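Local atomic coordinates of clavulanic acid biosynthesis oligopeptide binding protein 2 (Streptomyces clavuligerus, PDB entry 2WOL), a protein that probably binds oligopeptides as a family 5 extracellular solute-binding protein of the clavulanic acid biosynthetic pathway. Residues D44-A49 with Y215-H220; R61-T66 with L226-N231. All coordinates share one frame; numbering follows the deposited sequence.

Contact 1. Residues D44-A49 with Y215-H220; sequences DSLDPA and YRVARH
Leu46 reaches across from the loop 44-49 to strand 215-220 and sets one methyl, CD1, against the imidazole of His220. The approach to the ring is oblique, and CD1 lies 3.7 Å from His220 CG. CB and CD2 of the histidine are almost as near, so the methyl rests where the ring joins its stem. The same CD1 is also the point nearest Val217, whose CG1 lies 4.4 Å from it in a looser apolar contact. With CG of Leu46 beside its backbone N (chi1 -66°) and the chain then extended, CD1 is carried out to where it meets both strand residues.

Both Val217 and His220 face the loop although they are three positions apart, which in a regular strand would put them on opposite sides. A classic beta bulge lies between: Ala218 and Arg219 both pair with His227 of strand 225-230, and the extra residue shifts the alternation of sides along this outermost strand of the mixed sheet. The loop is shaped by its own polar groups. Ser45 OG accepts from Asp47 N (3.0 Å) in an ST turn, and Asp47 OD1 accepts from Ala49 N (3.0 Å) in an Asx turn, the N-H arriving on the anti side, 30° out of the carboxylate plane. The second oxygen of Asp47 forms a salt bridge with Arg126, while His220 ND1 makes a weak hydrogen bond to Leu225 O.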
ATOM      1  N   ASP A  44      13.815   3.881  -3.255  1.00  9.43           N
ATOM      2  CA  ASP A  44      14.084   4.640  -2.035  1.00  9.19           C
ATOM      3  C   ASP A  44      15.216   4.005  -1.221  1.00  9.48           C
ATOM      4  O   ASP A  44      16.001   4.711  -0.583  1.00  9.81           O
ATOM      5  CB  ASP A  44      12.810   4.861  -1.192  1.00  9.06           C
ATOM      6  CG  ASP A  44      12.065   3.565  -0.857  1.00  9.69           C
ATOM      7  OD1 ASP A  44      12.351   2.509  -1.454  1.00  9.87           O
ATOM      8  OD2 ASP A  44      11.167   3.626   0.012  1.00 10.93           O
ATOM      9  N   SER A  45      15.309   2.678  -1.271  1.00  8.92           N
ATOM     10  CA  SER A  45      16.372   1.935  -0.598  1.00  8.83           C
ATOM     11  C   SER A  45      16.486   0.520  -1.153  1.00  8.75           C
ATOM     12  O   SER A  45      15.491  -0.057  -1.610  1.00  8.72           O
ATOM     13  CB  SER A  45      16.104   1.875   0.910  1.00  8.91           C
ATOM     14  OG  SER A  45      17.159   1.211   1.587  1.00  9.27           O
ATOM     15  N   LEU A  46      17.704  -0.021  -1.118  1.00  8.62           N
ATOM     16  CA  LEU A  46      17.935  -1.444  -1.374  1.00  8.91           C
ATOM     17  C   LEU A  46      18.115  -2.251  -0.078  1.00  8.82           C
ATOM     18  O   LEU A  46      18.350  -3.460  -0.111  1.00  9.41           O
ATOM     19  CB  LEU A  46      19.120  -1.655  -2.327  1.00  9.20           C
ATOM     20  CG  LEU A  46      18.933  -1.153  -3.766  1.00 10.19           C
ATOM     21  CD1 LEU A  46      20.232  -1.274  -4.540  1.00 11.99           C
ATOM     22  CD2 LEU A  46      17.808  -1.888  -4.491  1.00 11.90           C
ATOM     23  N   ASP A  47      18.012  -1.575   1.063  1.00  8.44           N
ATOM     24  CA  ASP A  47      17.888  -2.257   2.343  1.00  8.30           C
ATOM     25  C   ASP A  47      16.429  -2.701   2.444  1.00  8.06           C
ATOM     26  O   ASP A  47      15.525  -1.867   2.393  1.00  7.83           O
ATOM     27  CB  ASP A  47      18.270  -1.303   3.487  1.00  7.94           C
ATOM     28  CG  ASP A  47      18.312  -1.986   4.848  1.00  8.50           C
ATOM     29  OD1 ASP A  47      17.510  -2.907   5.092  1.00  8.29           O
ATOM     30  OD2 ASP A  47      19.145  -1.570   5.691  1.00  8.55           O
ATOM     31  N   PRO A  48      16.183  -4.019   2.574  1.00  8.24           N
ATOM     32  CA  PRO A  48      14.787  -4.489   2.582  1.00  8.43           C
ATOM     33  C   PRO A  48      13.938  -3.895   3.716  1.00  8.32           C
ATOM     34  O   PRO A  48      12.708  -3.863   3.620  1.00  7.97           O
ATOM     35  CB  PRO A  48      14.927  -6.009   2.753  1.00  8.57           C
ATOM     36  CG  PRO A  48      16.288  -6.210   3.323  1.00  9.41           C
ATOM     37  CD  PRO A  48      17.137  -5.131   2.729  1.00  8.73           C
ATOM     38  N   ALA A  49      14.590  -3.427   4.779  1.00  8.27           N
ATOM     39  CA  ALA A  49      13.881  -2.860   5.924  1.00  8.07           C
ATOM     40  C   ALA A  49      13.557  -1.374   5.787  1.00  7.96           C
ATOM     41  O   ALA A  49      12.777  -0.840   6.575  1.00  7.72           O
ATOM     42  CB  ALA A  49      14.665  -3.106   7.206  1.00  8.39           C
ATOM     43  N   TYR A 215      17.227 -13.719  -7.182  1.00  9.31           N
ATOM     44  CA  TYR A 215      18.117 -12.725  -7.775  1.00  9.41           C
ATOM     45  C   TYR A 215      18.859 -11.938  -6.714  1.00  9.98           C
ATOM     46  O   TYR A 215      18.420 -11.844  -5.567  1.00 10.08           O
ATOM     47  CB  TYR A 215      17.345 -11.780  -8.712  1.00  9.30           C
ATOM     48  CG  TYR A 215      16.649 -12.558  -9.794  1.00  8.68           C
ATOM     49  CD1 TYR A 215      15.404 -13.140  -9.557  1.00  8.21           C
ATOM     50  CD2 TYR A 215      17.256 -12.769 -11.032  1.00  8.39           C
ATOM     51  CE1 TYR A 215      14.774 -13.897 -10.522  1.00  8.25           C
ATOM     52  CE2 TYR A 215      16.625 -13.524 -12.015  1.00  8.36           C
ATOM     53  CZ  TYR A 215      15.384 -14.083 -11.748  1.00  8.30           C
ATOM     54  OH  TYR A 215      14.726 -14.840 -12.686  1.00  9.06           O
ATOM     55  N   ARG A 216      19.996 -11.388  -7.115  1.00 10.68           N
ATOM     56  CA  ARG A 216      20.766 -10.499  -6.269  1.00 11.22           C
ATOM     57  C   ARG A 216      21.130  -9.248  -7.061  1.00 11.45           C
ATOM     58  O   ARG A 216      21.106  -9.257  -8.298  1.00 11.22           O
ATOM     59  CB  ARG A 216      22.020 -11.206  -5.743  1.00 11.57           C
ATOM     60  CG  ARG A 216      23.040 -11.588  -6.809  1.00 13.26           C
ATOM     61  CD  ARG A 216      24.244 -12.253  -6.171  1.00 16.57           C
ATOM     62  NE  ARG A 216      25.211 -12.701  -7.166  1.00 19.80           N
ATOM     63  CZ  ARG A 216      26.218 -13.537  -6.921  1.00 21.57           C
ATOM     64  NH1 ARG A 216      26.404 -14.038  -5.704  1.00 22.66           N
ATOM     65  NH2 ARG A 216      27.042 -13.877  -7.904  1.00 22.03           N
ATOM     66  N   VAL A 217      21.459  -8.176  -6.346  1.00 11.77           N
ATOM     67  CA  VAL A 217      21.878  -6.928  -6.971  1.00 12.48           C
ATOM     68  C   VAL A 217      23.255  -7.105  -7.614  1.00 12.78           C
ATOM     69  O   VAL A 217      24.228  -7.437  -6.930  1.00 13.10           O
ATOM     70  CB  VAL A 217      21.926  -5.763  -5.950  1.00 12.53           C
ATOM     71  CG1 VAL A 217      22.338  -4.467  -6.634  1.00 12.86           C
ATOM     72  CG2 VAL A 217      20.580  -5.598  -5.245  1.00 12.81           C
ATOM     73  N   ALA A 218      23.326  -6.895  -8.927  1.00 13.11           N
ATOM     74  CA  ALA A 218      24.595  -6.945  -9.653  1.00 13.43           C
ATOM     75  C   ALA A 218      25.227  -5.559  -9.710  1.00 13.73           C
ATOM     76  O   ALA A 218      26.447  -5.412  -9.566  1.00 13.77           O
ATOM     77  CB  ALA A 218      24.389  -7.494 -11.057  1.00 13.66           C
ATOM     78  N   ARG A 219      24.391  -4.546  -9.922  1.00 13.46           N
ATOM     79  CA  ARG A 219      24.847  -3.166  -9.969  1.00 13.81           C
ATOM     80  C   ARG A 219      23.685  -2.211  -9.745  1.00 13.53           C
ATOM     81  O   ARG A 219      22.601  -2.409 -10.283  1.00 12.99           O
ATOM     82  CB  ARG A 219      25.521  -2.862 -11.310  1.00 14.08           C
ATOM     83  CG  ARG A 219      26.258  -1.537 -11.344  1.00 16.30           C
ATOM     84  CD  ARG A 219      26.774  -1.245 -12.734  1.00 18.83           C
ATOM     85  NE  ARG A 219      27.008   0.185 -12.914  1.00 21.08           N
ATOM     86  CZ  ARG A 219      27.062   0.798 -14.091  1.00 22.42           C
ATOM     87  NH1 ARG A 219      26.893   0.111 -15.216  1.00 23.33           N
ATOM     88  NH2 ARG A 219      27.276   2.106 -14.142  1.00 24.04           N
ATOM     89  N   HIS A 220      23.926  -1.185  -8.935  1.00 13.71           N
ATOM     90  CA  HIS A 220      22.993  -0.082  -8.781  1.00 13.94           C
ATOM     91  C   HIS A 220      23.753   1.209  -9.043  1.00 14.38           C
ATOM     92  O   HIS A 220      24.738   1.506  -8.359  1.00 14.53           O
ATOM     93  CB  HIS A 220      22.378  -0.073  -7.378  1.00 13.79           C
ATOM     94  CG  HIS A 220      21.501   1.111  -7.102  1.00 13.79           C
ATOM     95  ND1 HIS A 220      20.486   1.506  -7.946  1.00 13.98           N
ATOM     96  CD2 HIS A 220      21.481   1.976  -6.061  1.00 13.79           C
ATOM     97  CE1 HIS A 220      19.883   2.567  -7.441  1.00 12.34           C
ATOM     98  NE2 HIS A 220      20.468   2.874  -6.298  1.00 14.73           N
TER

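Contact 2. Residues R61-T66 with L226-N231; sequences RLLNRT and LHLERN
Leu63 and Leu228 share a first torsion: in each, CG stands beside the backbone N and anti to the carbonyl carbon (chi1 -67° and -51°). The second torsion of Leu63 sends CD1 on in the extended direction and leaves CD2 as the branch turned to Leu228. Their isobutyl groups meet at about a right angle. Leu63 CD2 faces the forked end of Leu228, 3.8 Å from Leu228 CD2 and 3.9 Å from Leu228 CD1, so that it touches both branches. Leu62, one residue earlier, adds a looser contact through its CD2, 4.3 Å from CD1 of Leu228. Two successive leucines at the end of helix 54-63 thus converge on a single strand side chain.

The helix here lies against the mixed sheet that contains strand 225-230. Leu59 of the same helix also packs on Leu228, and Val249 of the adjoining strand 248-253 touches both Leu62 and Leu228. Backbone hydrogen bonds between Leu62 and Tyr215 and between Leu63 and Gly213 tie the helix end to the start of strand 215-221 and the residues just before it. No hydrogen bond crosses between 61-66 and 226-231; all three touching leucines are buried, and their contact rests on dispersion and the exclusion of water.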
ATOM      1  N   ARG A  61      10.278  -9.128  -4.022  1.00  7.04           N
ATOM      2  CA  ARG A  61       9.875 -10.518  -4.241  1.00  7.16           C
ATOM      3  C   ARG A  61      10.908 -11.281  -5.088  1.00  7.41           C
ATOM      4  O   ARG A  61      10.967 -12.505  -5.041  1.00  8.17           O
ATOM      5  CB  ARG A  61       8.469 -10.597  -4.849  1.00  7.30           C
ATOM      6  CG  ARG A  61       7.369 -10.335  -3.828  1.00  7.22           C
ATOM      7  CD  ARG A  61       6.015 -10.040  -4.466  1.00  5.86           C
ATOM      8  NE  ARG A  61       5.426 -11.163  -5.206  1.00  7.42           N
ATOM      9  CZ  ARG A  61       4.836 -12.224  -4.652  1.00  7.92           C
ATOM     10  NH1 ARG A  61       4.789 -12.376  -3.331  1.00  7.85           N
ATOM     11  NH2 ARG A  61       4.306 -13.157  -5.433  1.00  8.71           N
ATOM     12  N   LEU A  62      11.724 -10.551  -5.847  1.00  7.41           N
ATOM     13  CA  LEU A  62      12.821 -11.161  -6.614  1.00  7.80           C
ATOM     14  C   LEU A  62      14.101 -11.318  -5.801  1.00  8.14           C
ATOM     15  O   LEU A  62      14.912 -12.209  -6.073  1.00  8.26           O
ATOM     16  CB  LEU A  62      13.147 -10.324  -7.854  1.00  7.78           C
ATOM     17  CG  LEU A  62      12.147 -10.297  -9.012  1.00  8.04           C
ATOM     18  CD1 LEU A  62      11.060  -9.250  -8.784  1.00  8.52           C
ATOM     19  CD2 LEU A  62      12.877 -10.011 -10.311  1.00  8.57           C
ATOM     20  N   LEU A  63      14.284 -10.432  -4.821  1.00  8.63           N
ATOM     21  CA  LEU A  63      15.554 -10.296  -4.103  1.00  9.29           C
ATOM     22  C   LEU A  63      15.619 -11.036  -2.775  1.00  9.64           C
ATOM     23  O   LEU A  63      16.678 -11.537  -2.394  1.00 10.23           O
ATOM     24  CB  LEU A  63      15.861  -8.814  -3.869  1.00  9.26           C
ATOM     25  CG  LEU A  63      16.160  -7.952  -5.095  1.00  9.75           C
ATOM     26  CD1 LEU A  63      16.161  -6.485  -4.697  1.00 11.29           C
ATOM     27  CD2 LEU A  63      17.486  -8.348  -5.723  1.00 10.85           C
ATOM     28  N   ASN A  64      14.508 -11.082  -2.052  1.00  9.99           N
ATOM     29  CA  ASN A  64      14.522 -11.655  -0.714  1.00 10.13           C
ATOM     30  C   ASN A  64      13.283 -12.456  -0.405  1.00 10.30           C
ATOM     31  O   ASN A  64      12.163 -12.021  -0.680  1.00 11.55           O
ATOM     32  CB  ASN A  64      14.717 -10.564   0.340  1.00 10.05           C
ATOM     33  CG  ASN A  64      16.132 -10.022   0.358  1.00  9.76           C
ATOM     34  OD1 ASN A  64      17.075 -10.730   0.722  1.00  9.70           O
ATOM     35  ND2 ASN A  64      16.291  -8.767  -0.050  1.00  9.52           N
ATOM     36  N   ARG A  65      13.492 -13.634   0.166  1.00  9.76           N
ATOM     37  CA  ARG A  65      12.395 -14.449   0.646  1.00  9.42           C
ATOM     38  C   ARG A  65      12.021 -14.034   2.065  1.00  9.28           C
ATOM     39  O   ARG A  65      12.786 -13.349   2.746  1.00  9.14           O
ATOM     40  CB  ARG A  65      12.772 -15.927   0.588  1.00  9.42           C
ATOM     41  CG  ARG A  65      13.082 -16.421  -0.818  1.00 10.09           C
ATOM     42  CD  ARG A  65      13.475 -17.884  -0.813  1.00 10.92           C
ATOM     43  NE  ARG A  65      12.370 -18.747  -0.412  1.00 10.79           N
ATOM     44  CZ  ARG A  65      12.413 -20.077  -0.427  1.00 11.59           C
ATOM     45  NH1 ARG A  65      13.513 -20.705  -0.820  1.00 11.60           N
ATOM     46  NH2 ARG A  65      11.356 -20.780  -0.048  1.00 11.87           N
ATOM     47  N   THR A  66      10.834 -14.446   2.494  1.00  9.04           N
ATOM     48  CA  THR A  66      10.306 -14.112   3.811  1.00  9.16           C
ATOM     49  C   THR A  66       9.658 -15.373   4.382  1.00  9.08           C
ATOM     50  O   THR A  66       9.513 -16.365   3.664  1.00  9.37           O
ATOM     51  CB  THR A  66       9.276 -12.961   3.716  1.00  9.22           C
ATOM     52  OG1 THR A  66       8.400 -13.204   2.608  1.00  9.84           O
ATOM     53  CG2 THR A  66       9.975 -11.622   3.491  1.00  9.26           C
ATOM     54  N   LEU A 226      19.475  -0.279 -12.319  1.00 10.68           N
ATOM     55  CA  LEU A 226      19.600  -1.341 -11.337  1.00 10.37           C
ATOM     56  C   LEU A 226      19.549  -2.655 -12.094  1.00 10.52           C
ATOM     57  O   LEU A 226      18.562  -2.951 -12.773  1.00 10.51           O
ATOM     58  CB  LEU A 226      18.469  -1.268 -10.301  1.00 10.23           C
ATOM     59  CG  LEU A 226      18.386  -2.397  -9.269  1.00 10.28           C
ATOM     60  CD1 LEU A 226      19.598  -2.389  -8.334  1.00 11.86           C
ATOM     61  CD2 LEU A 226      17.096  -2.281  -8.477  1.00 10.59           C
ATOM     62  N   HIS A 227      20.629  -3.423 -11.998  1.00 10.54           N
ATOM     63  CA  HIS A 227      20.722  -4.713 -12.669  1.00 10.80           C
ATOM     64  C   HIS A 227      20.733  -5.829 -11.642  1.00 10.66           C
ATOM     65  O   HIS A 227      21.464  -5.763 -10.644  1.00 10.64           O
ATOM     66  CB  HIS A 227      21.975  -4.773 -13.549  1.00 11.21           C
ATOM     67  CG  HIS A 227      21.893  -3.923 -14.781  1.00 12.53           C
ATOM     68  ND1 HIS A 227      22.825  -3.991 -15.793  1.00 15.19           N
ATOM     69  CD2 HIS A 227      20.980  -3.002 -15.173  1.00 13.22           C
ATOM     70  CE1 HIS A 227      22.501  -3.136 -16.747  1.00 15.24           C
ATOM     71  NE2 HIS A 227      21.384  -2.524 -16.396  1.00 15.43           N
ATOM     72  N   LEU A 228      19.905  -6.839 -11.894  1.00 10.37           N
ATOM     73  CA  LEU A 228      19.810  -8.019 -11.051  1.00 10.34           C
ATOM     74  C   LEU A 228      20.268  -9.245 -11.821  1.00 10.50           C
ATOM     75  O   LEU A 228      19.911  -9.430 -12.987  1.00 10.19           O
ATOM     76  CB  LEU A 228      18.372  -8.232 -10.568  1.00 10.55           C
ATOM     77  CG  LEU A 228      17.606  -7.082  -9.903  1.00 11.11           C
ATOM     78  CD1 LEU A 228      16.290  -7.619  -9.356  1.00 11.12           C
ATOM     79  CD2 LEU A 228      18.409  -6.400  -8.794  1.00 11.60           C
ATOM     80  N   GLU A 229      21.067 -10.072 -11.156  1.00 10.60           N
ATOM     81  CA  GLU A 229      21.525 -11.343 -11.718  1.00 11.18           C
ATOM     82  C   GLU A 229      21.008 -12.486 -10.852  1.00 10.99           C
ATOM     83  O   GLU A 229      20.554 -12.259  -9.733  1.00 10.91           O
ATOM     84  CB  GLU A 229      23.059 -11.376 -11.794  1.00 11.11           C
ATOM     85  CG  GLU A 229      23.739 -11.206 -10.437  1.00 12.25           C
ATOM     86  CD  GLU A 229      25.253 -11.217 -10.505  1.00 12.63           C
ATOM     87  OE1 GLU A 229      25.814 -11.045 -11.608  1.00 16.04           O
ATOM     88  OE2 GLU A 229      25.882 -11.385  -9.438  1.00 15.20           O
ATOM     89  N   ARG A 230      21.075 -13.711 -11.363  1.00 11.14           N
ATOM     90  CA  ARG A 230      20.643 -14.870 -10.597  1.00 11.14           C
ATOM     91  C   ARG A 230      21.467 -15.053  -9.325  1.00 11.20           C
ATOM     92  O   ARG A 230      22.684 -14.838  -9.313  1.00 11.68           O
ATOM     93  CB  ARG A 230      20.725 -16.141 -11.438  1.00 11.01           C
ATOM     94  CG  ARG A 230      19.695 -16.226 -12.554  1.00 11.62           C
ATOM     95  CD  ARG A 230      19.587 -17.664 -13.048  1.00 10.68           C
ATOM     96  NE  ARG A 230      18.688 -17.810 -14.191  1.00 10.21           N
ATOM     97  CZ  ARG A 230      17.367 -17.925 -14.100  1.00 10.40           C
ATOM     98  NH1 ARG A 230      16.768 -17.907 -12.915  1.00 11.05           N
ATOM     99  NH2 ARG A 230      16.635 -18.062 -15.198  1.00 10.25           N
ATOM    100  N   ASN A 231      20.775 -15.433  -8.258  1.00 11.38           N
ATOM    101  CA  ASN A 231      21.408 -15.860  -7.023  1.00 11.66           C
ATOM    102  C   ASN A 231      21.778 -17.338  -7.184  1.00 12.15           C
ATOM    103  O   ASN A 231      20.894 -18.193  -7.234  1.00 12.04           O
ATOM    104  CB  ASN A 231      20.442 -15.640  -5.852  1.00 11.42           C
ATOM    105  CG  ASN A 231      20.948 -16.213  -4.530  1.00 11.68           C
ATOM    106  OD1 ASN A 231      21.976 -16.888  -4.468  1.00 11.56           O
ATOM    107  ND2 ASN A 231      20.207 -15.952  -3.463  1.00 11.53           N
TER

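Overall arrangement
Both contacts set elements from early in the chain against the paired strands 215-221 and 225-230, neighbours in one mixed sheet, and their centres lie about 8 Å apart. Contact 2 belongs to the buried interior and is wholly aliphatic, where the last turn of helix 54-63 lies on strand 225-230, an inner strand of the sheet. Contact 1, on the outermost strand, is partly buried and mixes a leucine with a valine and an imidazole. The strands themselves join the two: Arg216 NE bridges to Glu229 OE2 at 2.7 Å, and Ala218 N lies 2.8 Å from His227 O in a probable hydrogen bond. Leu226 packs on Val217 and His220 and also on Leu59, which in turn touches Leu228.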